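Local coordinates for protein quinone oxidoreductase 1 (Escherichia coli, PDB 1QOR) that catalyses the one-electron reduction of quinones to semiquinones by NADPH, working as a homodimer of the zinc-containing alcohol dehydrogenase family, at residues A[31-36]-A[99-104]; A[63-68]-A[92-97]; A[82-87]-A[107-112]. One frame throughout, in Å; residues are numbered along the deposited sequence.

Contact 1. Residues A[31-36]-A[99-104]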
# COMPACT_ATOMS: atom_id res chain seq x y z
N ILE A 31 -5.37 14.65 -33.74
CA ILE A 31 -6.46 15.49 -34.23
C ILE A 31 -6.06 16.87 -33.70
O ILE A 31 -5.26 16.96 -32.75
CB ILE A 31 -7.84 15.11 -33.61
CG1 ILE A 31 -7.80 15.22 -32.07
CG2 ILE A 31 -8.26 13.74 -34.09
CD1 ILE A 31 -9.11 14.92 -31.32
N GLN A 32 -6.53 17.93 -34.34
CA GLN A 32 -6.25 19.28 -33.89
C GLN A 32 -7.56 19.82 -33.37
O GLN A 32 -8.59 19.72 -34.06
CB GLN A 32 -5.80 20.12 -35.06
CG GLN A 32 -5.73 21.58 -34.73
CD GLN A 32 -4.90 22.30 -35.76
OE1 GLN A 32 -3.69 22.05 -35.89
NE2 GLN A 32 -5.55 23.17 -36.55
N VAL A 33 -7.53 20.45 -32.20
CA VAL A 33 -8.76 20.96 -31.59
C VAL A 33 -8.71 22.43 -31.28
O VAL A 33 -7.71 22.94 -30.79
CB VAL A 33 -9.06 20.18 -30.28
CG1 VAL A 33 -10.22 20.78 -29.51
CG2 VAL A 33 -9.31 18.71 -30.60
N GLU A 34 -9.76 23.14 -31.66
CA GLU A 34 -9.83 24.55 -31.34
C GLU A 34 -10.51 24.50 -29.97
O GLU A 34 -11.70 24.10 -29.88
CB GLU A 34 -10.74 25.29 -32.30
CG GLU A 34 -10.26 25.45 -33.72
CD GLU A 34 -11.37 26.06 -34.57
OE1 GLU A 34 -11.80 27.22 -34.29
OE2 GLU A 34 -11.89 25.34 -35.47
N ASN A 35 -9.78 24.89 -28.93
CA ASN A 35 -10.29 24.83 -27.57
C ASN A 35 -11.32 25.91 -27.27
O ASN A 35 -11.13 27.05 -27.63
CB ASN A 35 -9.13 24.86 -26.57
CG ASN A 35 -8.27 23.56 -26.60
OD1 ASN A 35 -7.10 23.59 -26.24
ND2 ASN A 35 -8.85 22.45 -27.03
N LYS A 36 -12.43 25.50 -26.64
CA LYS A 36 -13.55 26.40 -26.27
C LYS A 36 -13.55 26.63 -24.77
O LYS A 36 -13.95 27.69 -24.28
CB LYS A 36 -14.88 25.76 -26.64
CG LYS A 36 -15.01 25.42 -28.12
CD LYS A 36 -14.96 26.71 -28.86
CE LYS A 36 -15.00 26.50 -30.33
NZ LYS A 36 -14.87 27.86 -30.96
N HIS A 99 -4.77 22.94 -29.95
CA HIS A 99 -3.82 21.96 -29.45
C HIS A 99 -3.93 20.67 -30.25
O HIS A 99 -5.00 20.35 -30.76
CB HIS A 99 -4.08 21.73 -27.94
CG HIS A 99 -2.99 20.97 -27.22
ND1 HIS A 99 -1.64 21.20 -27.44
CD2 HIS A 99 -3.04 20.00 -26.27
CE1 HIS A 99 -0.92 20.42 -26.66
NE2 HIS A 99 -1.75 19.68 -25.94
N ASN A 100 -2.82 19.98 -30.47
CA ASN A 100 -2.91 18.71 -31.19
C ASN A 100 -2.90 17.61 -30.13
O ASN A 100 -2.17 17.73 -29.15
CB ASN A 100 -1.77 18.54 -32.22
CG ASN A 100 -1.82 19.57 -33.33
OD1 ASN A 100 -2.87 19.85 -33.89
ND2 ASN A 100 -0.69 20.16 -33.63
N ILE A 101 -3.70 16.57 -30.31
CA ILE A 101 -3.82 15.52 -29.32
C ILE A 101 -3.90 14.15 -29.98
O ILE A 101 -4.52 14.00 -31.04
CB ILE A 101 -5.17 15.71 -28.46
CG1 ILE A 101 -5.22 17.07 -27.79
CG2 ILE A 101 -5.32 14.62 -27.39
CD1 ILE A 101 -6.05 18.06 -28.55
N ILE A 102 -3.29 13.15 -29.35
CA ILE A 102 -3.37 11.77 -29.83
C ILE A 102 -4.86 11.46 -29.75
O ILE A 102 -5.46 11.58 -28.69
CB ILE A 102 -2.57 10.77 -28.93
CG1 ILE A 102 -1.08 10.75 -29.32
CG2 ILE A 102 -3.07 9.35 -29.10
CD1 ILE A 102 -0.41 12.11 -29.28
N ALA A 103 -5.43 11.06 -30.88
CA ALA A 103 -6.84 10.76 -31.00
C ALA A 103 -7.42 9.68 -30.08
O ALA A 103 -8.63 9.66 -29.84
CB ALA A 103 -7.18 10.47 -32.46
N ASP A 104 -6.61 8.75 -29.59
CA ASP A 104 -7.13 7.72 -28.68
C ASP A 104 -7.43 8.26 -27.32
O ASP A 104 -8.06 7.59 -26.52
CB ASP A 104 -6.13 6.61 -28.45
CG ASP A 104 -6.01 5.70 -29.60
OD1 ASP A 104 -6.93 5.67 -30.46
OD2 ASP A 104 -4.98 5.00 -29.65
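Ile31 and Ile101 face each other as a hydrogen-bonded antiparallel pair, and the same pairing recurs two residues on between Val33 and His99. Each pair closes a ring of two backbone bonds. Ile31 N reaches Ile101 O at 2.9 Å, and Ile101 N returns to Ile31 O. Likewise Val33 N bonds His99 O, while the bond from His99 N to Val33 O is slightly longer at 3.1 Å. Between the two rings the non-hydrogen-bonded pair Gln32 and Asn100 draws the backbones together, their CA atoms lying 4.3 Å apart.

Side chains alternate accordingly. On one face Val33 CG2 meets the tip of the Ile101 side chain, CD1, at 3.9 Å. Ile31 CG1 stands between its backbone N and carbonyl carbon (chi1 59°); CG2, beside the N, thereby faces Ala103 CB at 3.8 Å, just past the strand end. On the opposite face Asn100 OD1 sits 3.2 Å from Gln32 CB, and Asn100 ND2 is fixed by a hydrogen bond to Ala24 O. His99 has CG anti to its backbone N (chi1 -167°), which carries the imidazole away from strand 30-35, and NE2 is held by Ala91 O.

The short-segment axes approach to 4.7 Å at 136°, far from strictly antiparallel, within the mixed sheet of the GroES-like domain. Val33 packs on Val85 and Ile101 on Tyr87 of strand 84-87, while strand 30-35 bonds strand 65-72 along its other edge and so lies between 65-72 and 98-102.

Contact 2. Residues A[63-68]-A[92-97]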
# COMPACT_ATOMS: atom_id res chain seq x y z
N THR A 63 -3.39 19.54 -19.52
CA THR A 63 -3.64 18.37 -20.35
C THR A 63 -5.14 18.17 -20.56
O THR A 63 -5.53 17.13 -21.12
CB THR A 63 -3.12 17.08 -19.71
OG1 THR A 63 -3.84 16.84 -18.49
CG2 THR A 63 -1.65 17.19 -19.44
N GLU A 64 -5.97 19.14 -20.14
CA GLU A 64 -7.44 19.00 -20.25
C GLU A 64 -8.15 20.13 -20.97
O GLU A 64 -7.96 21.30 -20.64
CB GLU A 64 -8.07 18.90 -18.86
CG GLU A 64 -9.56 18.56 -18.88
CD GLU A 64 -10.24 18.67 -17.51
OE1 GLU A 64 -9.72 19.34 -16.59
OE2 GLU A 64 -11.31 18.05 -17.34
N ALA A 65 -9.00 19.81 -21.94
CA ALA A 65 -9.73 20.84 -22.62
C ALA A 65 -10.80 20.18 -23.46
O ALA A 65 -10.77 18.95 -23.66
CB ALA A 65 -8.80 21.69 -23.48
N ALA A 66 -11.76 20.99 -23.90
CA ALA A 66 -12.89 20.51 -24.72
C ALA A 66 -13.04 21.49 -25.87
O ALA A 66 -12.76 22.69 -25.70
CB ALA A 66 -14.21 20.48 -23.86
N GLY A 67 -13.45 21.00 -27.03
CA GLY A 67 -13.63 21.90 -28.16
C GLY A 67 -14.04 21.21 -29.43
O GLY A 67 -14.52 20.06 -29.40
N ILE A 68 -13.80 21.86 -30.56
CA ILE A 68 -14.16 21.30 -31.86
C ILE A 68 -12.95 20.88 -32.67
O ILE A 68 -11.97 21.61 -32.79
CB ILE A 68 -15.05 22.26 -32.70
CG1 ILE A 68 -16.40 22.46 -32.01
CG2 ILE A 68 -15.41 21.63 -34.05
CD1 ILE A 68 -16.54 23.83 -31.48
N LEU A 92 1.47 18.01 -22.70
CA LEU A 92 1.37 19.32 -22.07
C LEU A 92 1.07 20.44 -23.11
O LEU A 92 1.58 20.41 -24.23
CB LEU A 92 2.71 19.60 -21.36
CG LEU A 92 2.89 19.78 -19.85
CD1 LEU A 92 1.84 19.05 -19.01
CD2 LEU A 92 4.31 19.33 -19.50
N GLY A 93 0.24 21.42 -22.77
CA GLY A 93 -0.07 22.47 -23.71
C GLY A 93 -1.55 22.78 -23.91
O GLY A 93 -1.90 23.65 -24.72
N ALA A 94 -2.44 22.09 -23.19
CA ALA A 94 -3.89 22.33 -23.31
C ALA A 94 -4.27 23.79 -22.99
O ALA A 94 -5.36 24.23 -23.38
CB ALA A 94 -4.69 21.37 -22.47
N TYR A 95 -3.40 24.51 -22.27
CA TYR A 95 -3.63 25.94 -21.98
C TYR A 95 -3.30 26.67 -23.30
O TYR A 95 -2.24 27.32 -23.43
CB TYR A 95 -2.68 26.48 -20.91
CG TYR A 95 -3.03 26.25 -19.45
CD1 TYR A 95 -3.80 25.15 -19.04
CD2 TYR A 95 -2.52 27.10 -18.47
CE1 TYR A 95 -4.04 24.91 -17.69
CE2 TYR A 95 -2.75 26.86 -17.12
CZ TYR A 95 -3.50 25.77 -16.75
OH TYR A 95 -3.67 25.50 -15.42
N SER A 96 -4.19 26.52 -24.29
CA SER A 96 -3.97 27.10 -25.60
C SER A 96 -5.28 27.13 -26.35
O SER A 96 -6.20 26.34 -26.06
CB SER A 96 -2.99 26.24 -26.38
OG SER A 96 -3.52 24.94 -26.56
N SER A 97 -5.34 27.96 -27.38
CA SER A 97 -6.54 28.06 -28.18
C SER A 97 -6.64 26.94 -29.21
O SER A 97 -7.73 26.60 -29.63
CB SER A 97 -6.65 29.47 -28.80
OG SER A 97 -5.55 29.77 -29.63
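Ala94 presses its CB against the backbone of Thr63 and Glu64, and with Thr63 it loses the most surface here. The methyl lies 3.5 Å from Glu64 N and 3.7 Å from Thr63 N, close to the peptide that joins the two residues. A further apolar touch, Ala94 CB to Ala65 CB at 4.2 Å, carries the packing to Ala65. No hydrogen bond crosses between 63-68 and 92-97, so van der Waals packing carries what passes between these two segments.

Thr63 turns its two branches to different tasks. With chi1 at 63°, OG1 stands between the backbone N and the carbonyl carbon and bonds Ala88 O, whereas CG2 lies beside the N and meets Leu92 CD1 at 4.0 Å. Leu92, third in buried surface, leaves its backbone in another direction, and a delta methyl alone makes the touch.

Gly93 has a positive phi of 130°, a conformation that favours glycine, and its carbonyl O accepts the hydroxyl of Ser96 at 2.8 Å (OG to O), in the carbonyl plane. Within this link Tyr95 forms the centre of an inverse gamma turn, and its OH is bonded to Asp44 OD2, a residue of the NADP(+) site. Together the Ser96 bond and the turn are consistent with holding the Ala94 methyl in place. Glu64 points the other way: OE2 accepts Leu123 N, and OE1 accepts Asn41 ND2.

The contact thus packs the loop between strands 84-87 and 98-102 onto residues 63-65, leading into strand 65-72 of the GroES-like domain. Tyr87 of strand 84-87 touches both Ala65 and Ala94, and helix 115-135 reaches Thr63 through Leu123 and Glu64 through Phe122.

Contact 3. Residues A[82-87]-A[107-112]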
# COMPACT_ATOMS: atom_id res chain seq x y z
N GLY A 82 -15.12 18.80 -37.16
CA GLY A 82 -16.45 19.19 -36.75
C GLY A 82 -16.92 18.55 -35.46
O GLY A 82 -17.74 19.16 -34.78
N ASP A 83 -16.43 17.35 -35.11
CA ASP A 83 -16.85 16.68 -33.87
C ASP A 83 -16.53 17.49 -32.63
O ASP A 83 -15.62 18.32 -32.66
CB ASP A 83 -16.21 15.32 -33.72
CG ASP A 83 -16.79 14.30 -34.67
OD1 ASP A 83 -17.84 14.59 -35.30
OD2 ASP A 83 -16.21 13.19 -34.79
N ARG A 84 -17.34 17.31 -31.59
CA ARG A 84 -17.13 18.00 -30.30
C ARG A 84 -16.42 17.00 -29.41
O ARG A 84 -16.91 15.88 -29.25
CB ARG A 84 -18.46 18.38 -29.66
CG ARG A 84 -19.36 19.31 -30.48
CD ARG A 84 -20.33 20.14 -29.58
NE ARG A 84 -20.99 19.25 -28.64
CZ ARG A 84 -21.25 19.54 -27.38
NH1 ARG A 84 -20.96 20.71 -26.83
NH2 ARG A 84 -21.70 18.56 -26.63
N VAL A 85 -15.26 17.35 -28.86
CA VAL A 85 -14.51 16.39 -28.04
C VAL A 85 -13.96 16.99 -26.75
O VAL A 85 -13.87 18.22 -26.61
CB VAL A 85 -13.28 15.80 -28.82
CG1 VAL A 85 -13.71 15.15 -30.09
CG2 VAL A 85 -12.29 16.90 -29.11
N VAL A 86 -13.61 16.11 -25.81
CA VAL A 86 -12.97 16.52 -24.57
C VAL A 86 -11.76 15.59 -24.43
O VAL A 86 -11.79 14.41 -24.83
CB VAL A 86 -13.71 16.16 -23.22
CG1 VAL A 86 -13.77 17.35 -22.29
CG2 VAL A 86 -14.97 15.35 -23.40
N TYR A 87 -10.76 16.06 -23.71
CA TYR A 87 -9.61 15.22 -23.44
C TYR A 87 -9.03 15.63 -22.09
O TYR A 87 -9.14 16.80 -21.69
CB TYR A 87 -8.57 15.30 -24.56
CG TYR A 87 -8.17 16.69 -24.93
CD1 TYR A 87 -7.11 17.33 -24.30
CD2 TYR A 87 -8.86 17.37 -25.94
CE1 TYR A 87 -6.75 18.63 -24.67
CE2 TYR A 87 -8.51 18.65 -26.31
CZ TYR A 87 -7.45 19.28 -25.68
OH TYR A 87 -7.14 20.58 -26.10
N ALA A 107 -12.42 11.90 -26.22
CA ALA A 107 -13.76 11.31 -26.23
C ALA A 107 -14.75 12.25 -26.93
O ALA A 107 -14.67 13.50 -26.81
CB ALA A 107 -14.23 10.99 -24.81
N ILE A 108 -15.66 11.64 -27.69
CA ILE A 108 -16.69 12.41 -28.38
C ILE A 108 -17.71 12.86 -27.34
O ILE A 108 -18.30 12.03 -26.65
CB ILE A 108 -17.44 11.56 -29.41
CG1 ILE A 108 -16.47 10.94 -30.43
CG2 ILE A 108 -18.55 12.42 -30.06
CD1 ILE A 108 -15.84 11.94 -31.40
N LEU A 109 -17.92 14.15 -27.23
CA LEU A 109 -18.86 14.73 -26.28
C LEU A 109 -20.33 14.55 -26.67
O LEU A 109 -20.68 14.73 -27.83
CB LEU A 109 -18.61 16.22 -26.20
CG LEU A 109 -17.98 16.83 -24.98
CD1 LEU A 109 -18.30 18.33 -25.04
CD2 LEU A 109 -18.56 16.21 -23.73
N PRO A 110 -21.20 14.13 -25.73
CA PRO A 110 -22.59 14.01 -26.15
C PRO A 110 -23.15 15.44 -26.25
O PRO A 110 -22.76 16.33 -25.50
CB PRO A 110 -23.23 13.25 -24.99
CG PRO A 110 -22.04 12.47 -24.38
CD PRO A 110 -20.99 13.52 -24.40
N ALA A 111 -24.12 15.63 -27.14
CA ALA A 111 -24.74 16.94 -27.36
C ALA A 111 -25.20 17.59 -26.09
O ALA A 111 -25.07 18.80 -25.94
CB ALA A 111 -25.92 16.80 -28.30
N ALA A 112 -25.73 16.81 -25.16
CA ALA A 112 -26.24 17.35 -23.90
C ALA A 112 -25.19 17.95 -22.99
O ALA A 112 -25.51 18.58 -21.96
CB ALA A 112 -26.98 16.27 -23.16
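Arg84 lays its guanidinium beside Leu109, whose CD1 sits over one face, 3.6 Å above the plane and offset toward the rim. At the edge, near that plane, is the carbonyl of Pro110, with its O 2.7 Å from Arg84 NH2. The bend at chi3 (-49°) brings the flat group alongside Leu109 and Pro110 O. Two partners beyond the contact also hold it: NH2 hydrogen-bonds Ile113 O, and the charged group forms a cation-pi interaction with Phe115.

The carboxylate of Asp83 is the second flat group. Its OD2 approaches Ile108 CD1 at 3.6 Å and is hydrogen-bonded to Lys80 N. The same methyl of Ile108 also meets Val85 CG1 at 4.1 Å, so one methyl of Ile108 touches both side chains.

The backbones form a short antiparallel ladder, which pairs strands 84-87 and 106-108 in the mixed sheet; residues 82-87 belong to the GroES-like family region. Val86 and Ala107 are the hydrogen-bonded pair, with Ala107 N to Val86 O at 2.9 Å and a returning bond from Val86 N to Ala107 O; Val85 and Ile108 are the non-hydrogen-bonded pair. One more bond, Leu109 N to Arg84 O at 2.8 Å, continues the pairing past strand 106-108. Leu109 also sets CD2 3.7 Å from Val86 CG2, the two side chains crossing at about a right angle.

Helix 115-135, through Phe115 and Ala118, and helix 273-288, through Phe284, close over Leu109. Val86 packs on both helices, touching Ala118 and Phe122 of the first and Phe284 of the second, and strand 84-87 bonds strand 65-72 on its other edge.

In the fold
All three contacts reach the same mixed sheet, contact 2 through 63-68; in it 30-35 pairs with 65-72, and 65-72 in turn with 84-87. Contacts 1 and 2 have centres about 7 Å apart and are probably bonded directly, Asn35 N to Ser97 O at 2.8 Å. Contact 3 lies about 11 Å from contact 1 and about 13 Å from contact 2, centre to centre. Links to contact 2 include probable hydrogen bonds Gly67 N to Val85 O and Tyr87 N to Ala65 O, while Tyr87 CE2 packs on Ile101 CD1 of contact 1 at 3.4 Å. In contact 2 the Glu64 side chain is about 8 Å from the bound NADPH.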